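Local coordinates for protein SAM dependent methyltransferase (Agrobacterium tumefaciens, PDB 2IGT) that binds S-adenosylmethionine and probably transfers its methyl group to an acceptor substrate, at residues E136-V139 against H140-W143; K186-G189 against W190-N194; M213-I216 against Q217-R221; E285-R288 against E289-G293. All coordinates share one frame; numbering follows the deposited sequence. Where two conformers were deposited one is given.

Four single-helix contacts follow one another along the chain, and none nests in or crosses another: each joins side chains a turn apart, so no long loop is closed. Contact 1 lies at the start of helix 138-150, packed between the large mixed sheet and helix 166-173. Contact 2 is in helix 185-198, which links strands 177-181 and 205-208 and lines the S-adenosylmethionine pocket. Contact 3, on helix 212-222, follows strand 205-208 and meets a second subunit. Contact 4 ends helix 280-290, between strands 268-273 and 297-306. Contacts 2 and 4, centres about 33 Å apart, lie on opposite sides of the chain's centre.

Contact 1. Residues E136-V139 against H140-W143; sequences EQIV and HWEW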
loop_
_atom_site.group_PDB
_atom_site.type_symbol
_atom_site.label_atom_id
_atom_site.label_comp_id
_atom_site.label_asym_id
_atom_site.label_seq_id
_atom_site.Cartn_x
_atom_site.Cartn_y
_atom_site.Cartn_z
ATOM N N GLU A 136 6.581 -3.761 30.427
ATOM C CA GLU A 136 5.611 -4.047 31.507
ATOM C C GLU A 136 5.139 -5.507 31.478
ATOM O O GLU A 136 4.770 -6.070 32.522
ATOM C CB GLU A 136 4.395 -3.099 31.419
ATOM C CG GLU A 136 3.517 -3.252 30.187
ATOM C CD GLU A 136 3.974 -2.435 28.978
ATOM O OE1 GLU A 136 5.147 -2.000 28.911
ATOM O OE2 GLU A 136 3.148 -2.212 28.068
ATOM N N GLN A 137 5.155 -6.113 30.285
ATOM C CA GLN A 137 4.764 -7.518 30.095
ATOM C C GLN A 137 5.636 -8.500 30.897
ATOM O O GLN A 137 5.320 -9.691 30.986
ATOM C CB GLN A 137 4.739 -7.876 28.597
ATOM C CG GLN A 137 3.584 -7.182 27.810
ATOM C CD GLN A 137 2.216 -7.737 28.185
ATOM O OE1 GLN A 137 2.077 -8.935 28.478
ATOM N NE2 GLN A 137 1.204 -6.881 28.193
ATOM N N ILE A 138 6.717 -7.994 31.501
ATOM C CA ILE A 138 7.564 -8.818 32.376
ATOM C C ILE A 138 6.781 -9.515 33.494
ATOM O O ILE A 138 7.134 -10.618 33.900
ATOM C CB ILE A 138 8.737 -8.024 32.987
ATOM C CG1 ILE A 138 9.802 -9.003 33.544
ATOM C CG2 ILE A 138 8.228 -7.019 34.060
ATOM C CD1 ILE A 138 11.121 -8.360 33.993
ATOM N N VAL A 139 5.712 -8.882 33.984
ATOM C CA VAL A 139 4.876 -9.552 34.977
ATOM C C VAL A 139 4.292 -10.877 34.408
ATOM O O VAL A 139 4.347 -11.911 35.080
ATOM C CB VAL A 139 3.776 -8.621 35.535
ATOM C CG1 VAL A 139 3.019 -9.297 36.668
ATOM C CG2 VAL A 139 4.401 -7.301 36.014
ATOM N N HIS A 140 3.765 -10.849 33.184
ATOM C CA HIS A 140 3.236 -12.077 32.555
ATOM C C HIS A 140 4.382 -13.027 32.185
ATOM O O HIS A 140 4.226 -14.240 32.280
ATOM C CB HIS A 140 2.390 -11.792 31.293
ATOM C CG HIS A 140 1.178 -10.933 31.539
ATOM N ND1 HIS A 140 0.143 -11.314 32.375
ATOM C CD2 HIS A 140 0.827 -9.728 31.025
ATOM C CE1 HIS A 140 -0.775 -10.359 32.395
ATOM N NE2 HIS A 140 -0.389 -9.388 31.580
ATOM N N TRP A 141 5.530 -12.480 31.769
ATOM C CA TRP A 141 6.694 -13.335 31.472
ATOM C C TRP A 141 7.178 -14.090 32.693
ATOM O O TRP A 141 7.617 -15.248 32.572
ATOM C CB TRP A 141 7.869 -12.553 30.889
ATOM C CG TRP A 141 7.528 -11.742 29.698
ATOM C CD1 TRP A 141 6.514 -11.955 28.807
ATOM C CD2 TRP A 141 8.230 -10.575 29.248
ATOM N NE1 TRP A 141 6.526 -10.957 27.842
ATOM C CE2 TRP A 141 7.568 -10.106 28.093
ATOM C CE3 TRP A 141 9.347 -9.878 29.722
ATOM C CZ2 TRP A 141 7.988 -8.958 27.394
ATOM C CZ3 TRP A 141 9.760 -8.718 29.036
ATOM C CH2 TRP A 141 9.078 -8.287 27.881
ATOM N N GLU A 142 7.098 -13.435 33.856
ATOM C CA GLU A 142 7.435 -14.046 35.137
ATOM C C GLU A 142 6.503 -15.205 35.484
ATOM O O GLU A 142 6.965 -16.271 35.922
ATOM C CB GLU A 142 7.476 -12.982 36.250
ATOM C CG GLU A 142 8.740 -12.115 36.163
ATOM C CD GLU A 142 8.724 -10.856 37.031
ATOM O OE1 GLU A 142 7.641 -10.323 37.370
ATOM O OE2 GLU A 142 9.831 -10.376 37.351
ATOM N N TRP A 143 5.202 -14.984 35.291
ATOM C CA TRP A 143 4.181 -16.023 35.464
ATOM C C TRP A 143 4.491 -17.214 34.536
ATOM O O TRP A 143 4.493 -18.363 34.961
ATOM C CB TRP A 143 2.755 -15.482 35.241
ATOM C CG TRP A 143 1.752 -16.604 35.252
ATOM C CD1 TRP A 143 1.072 -17.114 36.334
ATOM C CD2 TRP A 143 1.359 -17.385 34.123
ATOM N NE1 TRP A 143 0.278 -18.182 35.934
ATOM C CE2 TRP A 143 0.438 -18.365 34.583
ATOM C CE3 TRP A 143 1.691 -17.348 32.753
ATOM C CZ2 TRP A 143 -0.160 -19.302 33.713
ATOM C CZ3 TRP A 143 1.093 -18.283 31.890
ATOM C CH2 TRP A 143 0.186 -19.248 32.378
HETATM O O HOH W 1 -1.670 -6.872 29.830
#
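Gln137 meets two side chains of the next turn, His140 with its amide and Trp141 with its CB. The amide lies against the edge of the imidazole, the two planes only 24° apart, and OE1 sits 2.9 Å from CD2 of His140, near the ring plane. With Gln137 CG beside its own backbone N (chi1 -69°) and the chain bent again at chi2, the amide is brought alongside the histidine. NE2 of Gln137 is hydrogen-bonded to the Tyr274 hydroxyl, and one water makes weak bonds to this NE2 and to His140 NE2.

One face of the Trp141 indole lies against the backbone of Gln137 and Ile138. Gln137 O lies 3.2 Å above the plane of the Trp141 ring, toward the rim, while Gln137 CB approaches CZ2 of Trp141 at 3.6 Å. Ile138 crosses the indole at about a right angle, its CB 3.8 Å from Trp141 CE3. This lies near the start of helix 138-150, where 3-10 geometry at 136-137 passes into the helix. Trp141 N closes on Gln137 O at 2.9 Å, so one oxygen both accepts this bond and lies over the rim of the ring. The next backbone bond runs from Glu142 N to Ile138 O at 2.8 Å.

The helix is wedged into the fold. Trp141 packs on Val166 and Val170 of helix 166-173, whereas His140 meets Phe324 with ring planes at about 60°.

Contact 2. Residues K186-G189 against W190-N194; sequences KAIG and WAKEN. With ACY (acetic acid), chain G; ACY (acetic acid), chain F.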
loop_
_atom_site.group_PDB
_atom_site.type_symbol
_atom_site.label_atom_id
_atom_site.label_comp_id
_atom_site.label_asym_id
_atom_site.label_seq_id
_atom_site.Cartn_x
_atom_site.Cartn_y
_atom_site.Cartn_z
ATOM N N LYS A 186 8.039 -9.314 8.603
ATOM C CA LYS A 186 9.026 -8.385 9.162
ATOM C C LYS A 186 9.178 -8.609 10.677
ATOM O O LYS A 186 10.306 -8.659 11.207
ATOM C CB LYS A 186 8.605 -6.939 8.886
ATOM C CG LYS A 186 9.591 -5.893 9.406
ATOM C CD LYS A 186 9.361 -4.493 8.757
ATOM C CE LYS A 186 8.258 -3.685 9.421
ATOM N NZ LYS A 186 6.913 -4.367 9.560
ATOM N N ALA A 187 8.041 -8.724 11.368
ATOM C CA ALA A 187 8.047 -8.990 12.809
ATOM C C ALA A 187 8.690 -10.340 13.132
ATOM O O ALA A 187 9.442 -10.448 14.117
ATOM C CB ALA A 187 6.633 -8.911 13.386
ATOM N N ILE A 188 8.385 -11.353 12.329
ATOM C CA ILE A 188 8.983 -12.691 12.529
ATOM C C ILE A 188 10.500 -12.545 12.414
ATOM O O ILE A 188 11.238 -13.117 13.204
ATOM C CB ILE A 188 8.462 -13.755 11.524
ATOM C CG1 ILE A 188 6.975 -14.109 11.766
ATOM C CG2 ILE A 188 9.344 -15.016 11.538
ATOM C CD1 ILE A 188 6.687 -14.818 13.055
ATOM N N GLY A 189 10.953 -11.783 11.413
ATOM C CA GLY A 189 12.386 -11.541 11.226
ATOM C C GLY A 189 13.038 -10.897 12.441
ATOM O O GLY A 189 14.120 -11.298 12.845
ATOM N N TRP A 190 12.371 -9.914 13.033
ATOM C CA TRP A 190 12.843 -9.271 14.265
ATOM C C TRP A 190 12.937 -10.256 15.427
ATOM O O TRP A 190 13.908 -10.242 16.182
ATOM C CB TRP A 190 11.866 -8.155 14.690
ATOM C CG TRP A 190 11.817 -6.985 13.775
ATOM C CD1 TRP A 190 12.768 -6.586 12.869
ATOM C CD2 TRP A 190 10.769 -6.006 13.719
ATOM N NE1 TRP A 190 12.355 -5.425 12.235
ATOM C CE2 TRP A 190 11.130 -5.057 12.738
ATOM C CE3 TRP A 190 9.544 -5.858 14.393
ATOM C CZ2 TRP A 190 10.314 -3.960 12.420
ATOM C CZ3 TRP A 190 8.731 -4.767 14.072
ATOM C CH2 TRP A 190 9.125 -3.841 13.088
ATOM N N ALA A 191 11.907 -11.088 15.584
ATOM C CA ALA A 191 11.886 -12.078 16.650
ATOM C C ALA A 191 13.050 -13.064 16.498
ATOM O O ALA A 191 13.721 -13.411 17.480
ATOM C CB ALA A 191 10.527 -12.799 16.680
ATOM N N LYS A 192 13.283 -13.513 15.266
ATOM C CA LYS A 192 14.403 -14.412 14.955
ATOM C C LYS A 192 15.756 -13.771 15.270
ATOM O O LYS A 192 16.653 -14.433 15.807
ATOM C CB LYS A 192 14.347 -14.841 13.480
ATOM C CG LYS A 192 13.237 -15.851 13.170
ATOM C CD LYS A 192 13.225 -16.185 11.681
ATOM C CE LYS A 192 12.140 -17.177 11.335
ATOM N NZ LYS A 192 12.103 -17.430 9.871
ATOM N N GLU A 193 15.910 -12.492 14.925
ATOM C CA GLU A 193 17.092 -11.734 15.322
ATOM C C GLU A 193 17.296 -11.775 16.842
ATOM O O GLU A 193 18.422 -11.945 17.294
ATOM C CB GLU A 193 17.017 -10.280 14.852
ATOM C CG GLU A 193 17.368 -10.071 13.404
ATOM C CD GLU A 193 17.329 -8.609 13.019
ATOM O OE1 GLU A 193 18.071 -7.817 13.631
ATOM O OE2 GLU A 193 16.536 -8.251 12.111
ATOM N N ASN A 194 16.213 -11.600 17.609
ATOM C CA ASN A 194 16.259 -11.711 19.069
ATOM C C ASN A 194 16.617 -13.127 19.539
ATOM O O ASN A 194 17.432 -13.308 20.444
ATOM C CB ASN A 194 14.923 -11.257 19.687
ATOM C CG ASN A 194 14.702 -9.761 19.549
ATOM O OD1 ASN A 194 15.656 -9.001 19.375
ATOM N ND2 ASN A 194 13.441 -9.326 19.658
HETATM C C ACY G . 11.744 -14.178 8.416
HETATM O O ACY G . 12.565 -14.740 9.153
HETATM O OXT ACY G . 10.647 -14.695 8.115
HETATM C CH3 ACY G . 12.114 -12.825 7.878
HETATM C C ACY F . 5.054 -7.557 6.945
HETATM O O ACY F . 6.176 -8.054 6.735
HETATM O OXT ACY F . 4.799 -6.773 7.882
HETATM C CH3 ACY F . 3.918 -7.926 6.032
#
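Helix 185-198 makes the crossover of a beta-alpha-beta unit between strands 177-181 and 205-208, and in it the aliphatic chain of Lys186 lies side by side with Trp190, pointing the same way. CE of Lys186 comes 3.6 Å from Trp190 CZ2, and CG of Lys186 is 3.7 Å from the same carbon. The bends at chi3 (83°) and chi4 keep CE beside the CZ2-CH2 rim of the indole. Lys186 O sits 3.4 Å above one face of the Trp190 ring, offset toward the rim, and also accepts the backbone N-H of Trp190.

In this Rossmann-like methyltransferase fold the start of the helix lines the cofactor pocket: Ala187 touches the bound S-adenosylmethionine, while its CB is 4.3 Å from Trp190 CE3. Ile188 faces strand 205-208, packing on Trp207, and its CG2 meets Lys192 CE at 3.5 Å.

Two acetates, probably from the crystallisation liquor, take up polar atoms here. O of one accepts from Lys186 N at 2.9 Å; O of the other accepts from Lys192 NZ at 2.8 Å, at the tip of a chain extended beyond CG. Glu193 turns to Arg124, with which OE1 forms a salt bridge.

Contact 3. Residues M213-I216 against Q217-R221; sequences MKFI and QREER
The Phe215 ring carries Glu219 over one face, and the Arg218 guanidinium has the methylenes of Lys214 over one of its own. Both pairs are i to i+4 neighbours on helix 212-222, which follows strand 205-208 of the large mixed sheet in this methyltransferase fold. Glu219 CG makes a CH-pi contact, 3.7 Å from the centroid of the Phe215 ring and 25° off its normal. Beyond it the carboxylate stacks on the ring, their planes 14° apart, because the bend at chi2 (-64°) folds CD over CZ. Glu219 OE1 is hydrogen-bonded to the Tyr226 hydroxyl, and OE2 is salt-bridged to Arg222, so the acid is held in place over the phenylalanine.

On the helix flank Lys214 and Arg218 run side by side. Their cationic ends, with NZ of Lys214 4.6 Å from NH2 of Arg218, each have an acid: Lys214 pairs with Glu243 and Arg218 with Glu210. Gln217 reaches a second subunit, where its NE2 donates a hydrogen bond to Phe103 O of that subunit. Phe215 and Ile216 turn inward to Leu158 of strand 156-160. Lys214 CD lies 3.6 Å above the centre of the Arg218 guanidinium.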
loop_
_atom_site.group_PDB
_atom_site.type_symbol
_atom_site.label_atom_id
_atom_site.label_comp_id
_atom_site.label_asym_id
_atom_site.label_seq_id
_atom_site.Cartn_x
_atom_site.Cartn_y
_atom_site.Cartn_z
HETATM N N MSE A 213 -5.927 -16.307 13.938
HETATM C CA MSE A 213 -7.156 -17.100 14.041
HETATM C C MSE A 213 -7.219 -18.264 13.030
HETATM O O MSE A 213 -7.678 -19.359 13.384
HETATM C CB MSE A 213 -8.431 -16.226 13.973
HETATM C CG MSE A 213 -9.683 -17.001 14.526
HETATM SE SE MSE A 213 -11.023 -15.858 15.250
HETATM C CE MSE A 213 -11.425 -14.852 13.632
ATOM N N LYS A 214 -6.744 -18.036 11.792
ATOM C CA LYS A 214 -6.658 -19.098 10.799
ATOM C C LYS A 214 -5.741 -20.217 11.322
ATOM O O LYS A 214 -6.083 -21.405 11.238
ATOM C CB LYS A 214 -6.120 -18.564 9.481
ATOM C CG LYS A 214 -5.975 -19.635 8.372
ATOM C CD LYS A 214 -5.734 -18.978 6.984
ATOM C CE LYS A 214 -7.041 -18.477 6.342
ATOM N NZ LYS A 214 -6.823 -17.507 5.193
ATOM N N PHE A 215 -4.600 -19.829 11.888
ATOM C CA PHE A 215 -3.677 -20.821 12.413
ATOM C C PHE A 215 -4.353 -21.660 13.507
ATOM O O PHE A 215 -4.271 -22.899 13.491
ATOM C CB PHE A 215 -2.394 -20.206 12.980
ATOM C CG PHE A 215 -1.466 -21.247 13.563
ATOM C CD1 PHE A 215 -0.808 -22.154 12.721
ATOM C CD2 PHE A 215 -1.306 -21.375 14.944
ATOM C CE1 PHE A 215 0.044 -23.130 13.244
ATOM C CE2 PHE A 215 -0.460 -22.361 15.475
ATOM C CZ PHE A 215 0.213 -23.238 14.624
ATOM N N ILE A 216 -4.992 -21.004 14.475
ATOM C CA ILE A 216 -5.562 -21.785 15.589
ATOM C C ILE A 216 -6.768 -22.626 15.174
ATOM O O ILE A 216 -6.967 -23.717 15.723
ATOM C CB ILE A 216 -5.865 -20.963 16.880
ATOM C CG1 ILE A 216 -6.903 -19.859 16.605
ATOM C CG2 ILE A 216 -4.552 -20.437 17.527
ATOM C CD1 ILE A 216 -7.445 -19.210 17.879
ATOM N N GLN A 217 -7.544 -22.170 14.185
ATOM C CA GLN A 217 -8.633 -23.024 13.663
ATOM C C GLN A 217 -8.081 -24.254 12.961
ATOM O O GLN A 217 -8.639 -25.356 13.095
ATOM C CB GLN A 217 -9.614 -22.266 12.743
ATOM C CG GLN A 217 -10.995 -22.946 12.802
ATOM C CD GLN A 217 -12.042 -22.407 11.839
ATOM O OE1 GLN A 217 -11.829 -21.423 11.115
ATOM N NE2 GLN A 217 -13.201 -23.056 11.841
ATOM N N ARG A 218 -6.990 -24.075 12.221
ATOM C CA ARG A 218 -6.280 -25.206 11.621
ATOM C C ARG A 218 -5.677 -26.146 12.663
ATOM O O ARG A 218 -5.715 -27.370 12.472
ATOM C CB ARG A 218 -5.249 -24.718 10.585
ATOM C CG ARG A 218 -5.989 -24.155 9.333
ATOM C CD ARG A 218 -5.075 -23.555 8.246
ATOM N NE ARG A 218 -5.912 -23.038 7.146
ATOM C CZ ARG A 218 -5.449 -22.482 6.026
ATOM N NH1 ARG A 218 -4.130 -22.372 5.824
ATOM N NH2 ARG A 218 -6.307 -22.048 5.094
ATOM N N GLU A 219 -5.120 -25.581 13.745
ATOM C CA GLU A 219 -4.673 -26.398 14.904
ATOM C C GLU A 219 -5.829 -27.207 15.501
ATOM O O GLU A 219 -5.686 -28.392 15.808
ATOM C CB GLU A 219 -4.057 -25.508 16.004
ATOM C CG GLU A 219 -2.712 -24.915 15.602
ATOM C CD GLU A 219 -1.654 -25.999 15.398
ATOM O OE1 GLU A 219 -0.949 -26.293 16.380
ATOM O OE2 GLU A 219 -1.534 -26.529 14.274
ATOM N N GLU A 220 -6.984 -26.564 15.652
ATOM C CA GLU A 220 -8.152 -27.249 16.172
ATOM C C GLU A 220 -8.534 -28.412 15.256
ATOM O O GLU A 220 -8.819 -29.519 15.738
ATOM C CB GLU A 220 -9.344 -26.298 16.368
ATOM C CG GLU A 220 -10.538 -27.030 16.985
ATOM C CD GLU A 220 -11.815 -26.195 17.084
ATOM O OE1 GLU A 220 -11.857 -25.081 16.509
ATOM O OE2 GLU A 220 -12.784 -26.691 17.711
ATOM N N ARG A 221 -8.521 -28.165 13.947
ATOM C CA ARG A 221 -8.827 -29.232 12.992
ATOM C C ARG A 221 -7.817 -30.386 13.095
ATOM O O ARG A 221 -8.198 -31.562 12.983
ATOM C CB ARG A 221 -8.914 -28.707 11.562
ATOM C CG ARG A 221 -9.472 -29.731 10.543
ATOM C CD ARG A 221 -9.785 -29.065 9.218
ATOM N NE ARG A 221 -8.744 -28.087 8.862
ATOM C CZ ARG A 221 -7.852 -28.220 7.881
ATOM N NH1 ARG A 221 -7.866 -29.293 7.093
ATOM N NH2 ARG A 221 -6.957 -27.252 7.662
#

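Contact 4. Residues E285-R288 against E289-G293; sequences ELMR and ETMRG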
loop_
_atom_site.group_PDB
_atom_site.type_symbol
_atom_site.label_atom_id
_atom_site.label_comp_id
_atom_site.label_asym_id
_atom_site.label_seq_id
_atom_site.Cartn_x
_atom_site.Cartn_y
_atom_site.Cartn_z
ATOM N N GLU A 285 -15.323 -10.963 31.714
ATOM C CA GLU A 285 -16.586 -11.718 31.566
ATOM C C GLU A 285 -16.548 -12.577 30.310
ATOM O O GLU A 285 -17.068 -13.683 30.303
ATOM C CB GLU A 285 -17.816 -10.816 31.561
ATOM C CG GLU A 285 -17.996 -9.968 32.840
ATOM C CD GLU A 285 -18.410 -10.787 34.071
ATOM O OE1 GLU A 285 -18.231 -12.041 34.068
ATOM O OE2 GLU A 285 -18.914 -10.170 35.045
ATOM N N LEU A 286 -15.878 -12.085 29.262
ATOM C CA LEU A 286 -15.687 -12.892 28.050
ATOM C C LEU A 286 -14.893 -14.158 28.367
ATOM O O LEU A 286 -15.280 -15.266 27.912
ATOM C CB LEU A 286 -14.972 -12.094 26.948
ATOM C CG LEU A 286 -14.643 -12.894 25.654
ATOM C CD1 LEU A 286 -15.940 -13.418 25.004
ATOM C CD2 LEU A 286 -13.842 -12.000 24.652
HETATM N N MSE A 287 -13.780 -13.996 29.102
HETATM C CA MSE A 287 -12.909 -15.136 29.424
HETATM C C MSE A 287 -13.664 -16.116 30.339
HETATM O O MSE A 287 -13.596 -17.348 30.164
HETATM C CB MSE A 287 -11.622 -14.651 30.124
HETATM C CG MSE A 287 -10.701 -15.811 30.580
HETATM SE SE MSE A 287 -9.924 -16.710 29.009
HETATM C CE MSE A 287 -8.672 -15.296 28.480
ATOM N N ARG A 288 -14.410 -15.563 31.300
ATOM C CA ARG A 288 -15.153 -16.391 32.235
ATOM C C ARG A 288 -16.164 -17.266 31.482
ATOM O O ARG A 288 -16.256 -18.479 31.726
ATOM C CB ARG A 288 -15.876 -15.500 33.253
ATOM C CG ARG A 288 -15.096 -15.210 34.478
ATOM C CD ARG A 288 -15.757 -15.902 35.681
ATOM N NE ARG A 288 -16.874 -15.127 36.211
ATOM C CZ ARG A 288 -17.649 -15.488 37.242
ATOM N NH1 ARG A 288 -18.624 -14.699 37.624
ATOM N NH2 ARG A 288 -17.476 -16.614 37.892
ATOM N N GLU A 289 -16.930 -16.644 30.586
ATOM C CA GLU A 289 -17.952 -17.362 29.817
ATOM C C GLU A 289 -17.308 -18.371 28.849
ATOM O O GLU A 289 -17.793 -19.499 28.741
ATOM C CB GLU A 289 -18.877 -16.382 29.081
ATOM C CG GLU A 289 -20.092 -17.024 28.318
ATOM C CD GLU A 289 -21.112 -17.720 29.240
ATOM O OE1 GLU A 289 -21.423 -17.178 30.327
ATOM O OE2 GLU A 289 -21.637 -18.791 28.875
ATOM N N THR A 290 -16.220 -17.970 28.175
ATOM C CA THR A 290 -15.415 -18.885 27.344
ATOM C C THR A 290 -15.031 -20.172 28.106
ATOM O O THR A 290 -15.120 -21.271 27.544
ATOM C CB THR A 290 -14.112 -18.214 26.786
ATOM O OG1 THR A 290 -14.448 -17.045 26.021
ATOM C CG2 THR A 290 -13.294 -19.177 25.906
HETATM N N MSE A 291 -14.610 -20.026 29.360
HETATM C CA MSE A 291 -14.151 -21.153 30.185
HETATM C C MSE A 291 -15.276 -21.777 31.037
HETATM O O MSE A 291 -14.996 -22.520 31.975
HETATM C CB MSE A 291 -12.999 -20.705 31.107
HETATM C CG MSE A 291 -11.789 -20.125 30.387
HETATM SE SE MSE A 291 -11.124 -21.289 28.910
HETATM C CE MSE A 291 -10.530 -22.823 30.011
ATOM N N ARG A 292 -16.537 -21.508 30.699
ATOM C CA ARG A 292 -17.670 -22.095 31.448
ATOM C C ARG A 292 -17.529 -23.619 31.516
ATOM O O ARG A 292 -17.307 -24.266 30.508
ATOM C CB ARG A 292 -19.016 -21.727 30.813
ATOM C CG ARG A 292 -20.221 -22.296 31.608
ATOM C CD ARG A 292 -21.587 -21.919 31.033
ATOM N NE ARG A 292 -21.958 -20.519 31.253
ATOM C CZ ARG A 292 -22.555 -20.058 32.347
ATOM N NH1 ARG A 292 -22.829 -20.874 33.355
ATOM N NH2 ARG A 292 -22.852 -18.773 32.446
ATOM N N GLY A 293 -17.628 -24.182 32.715
ATOM C CA GLY A 293 -17.555 -25.632 32.884
ATOM C C GLY A 293 -16.144 -26.188 32.972
ATOM O O GLY A 293 -15.972 -27.367 33.261
#
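Leu286 O takes two bonds from Thr290. The backbone N of Thr290 reaches this oxygen at 2.9 Å, and OG1 of the same threonine donates to it at 2.7 Å from the opposite face of the carbonyl plane, standing 40° out of it. The hydroxyl is able to do so because OG1 sits beside its own backbone N (chi1 -57°), turned back toward the preceding turn. Next to this pair the selenomethionines Met287 and Met291 lie side by side, pointing the same way, with SE of Met287 4.1 Å from CG of Met291.

Helix 280-290 ends here. Met291 is the first residue to leave helical angles, and its N-H bonds to Met287 O at 3.0 Å, with only a weak second bond to Arg288 O. Just past the end, Arg292 swings back to grip Glu289 side-on in a bidentate salt bridge: NE to OE2 and NH2 to OE1, each at 3.0 Å. Both oxygens lie near the guanidinium plane, but OE1 uses its syn lone pair whereas OE2 is met from above the carboxylate plane.

Further out, Arg292 NH1 bonds to Gly26 O and Arg288 NH2 to Pro29 O, tying the helix end to the chain leading into strand 30-39. Arg259 of helix 247-260 bonds to the carbonyls of Thr290 and Arg292. Met287 packs on Leu269 and Leu271 of strand 268-273, while Leu286 meets Leu251 and Leu255 of helix 247-260.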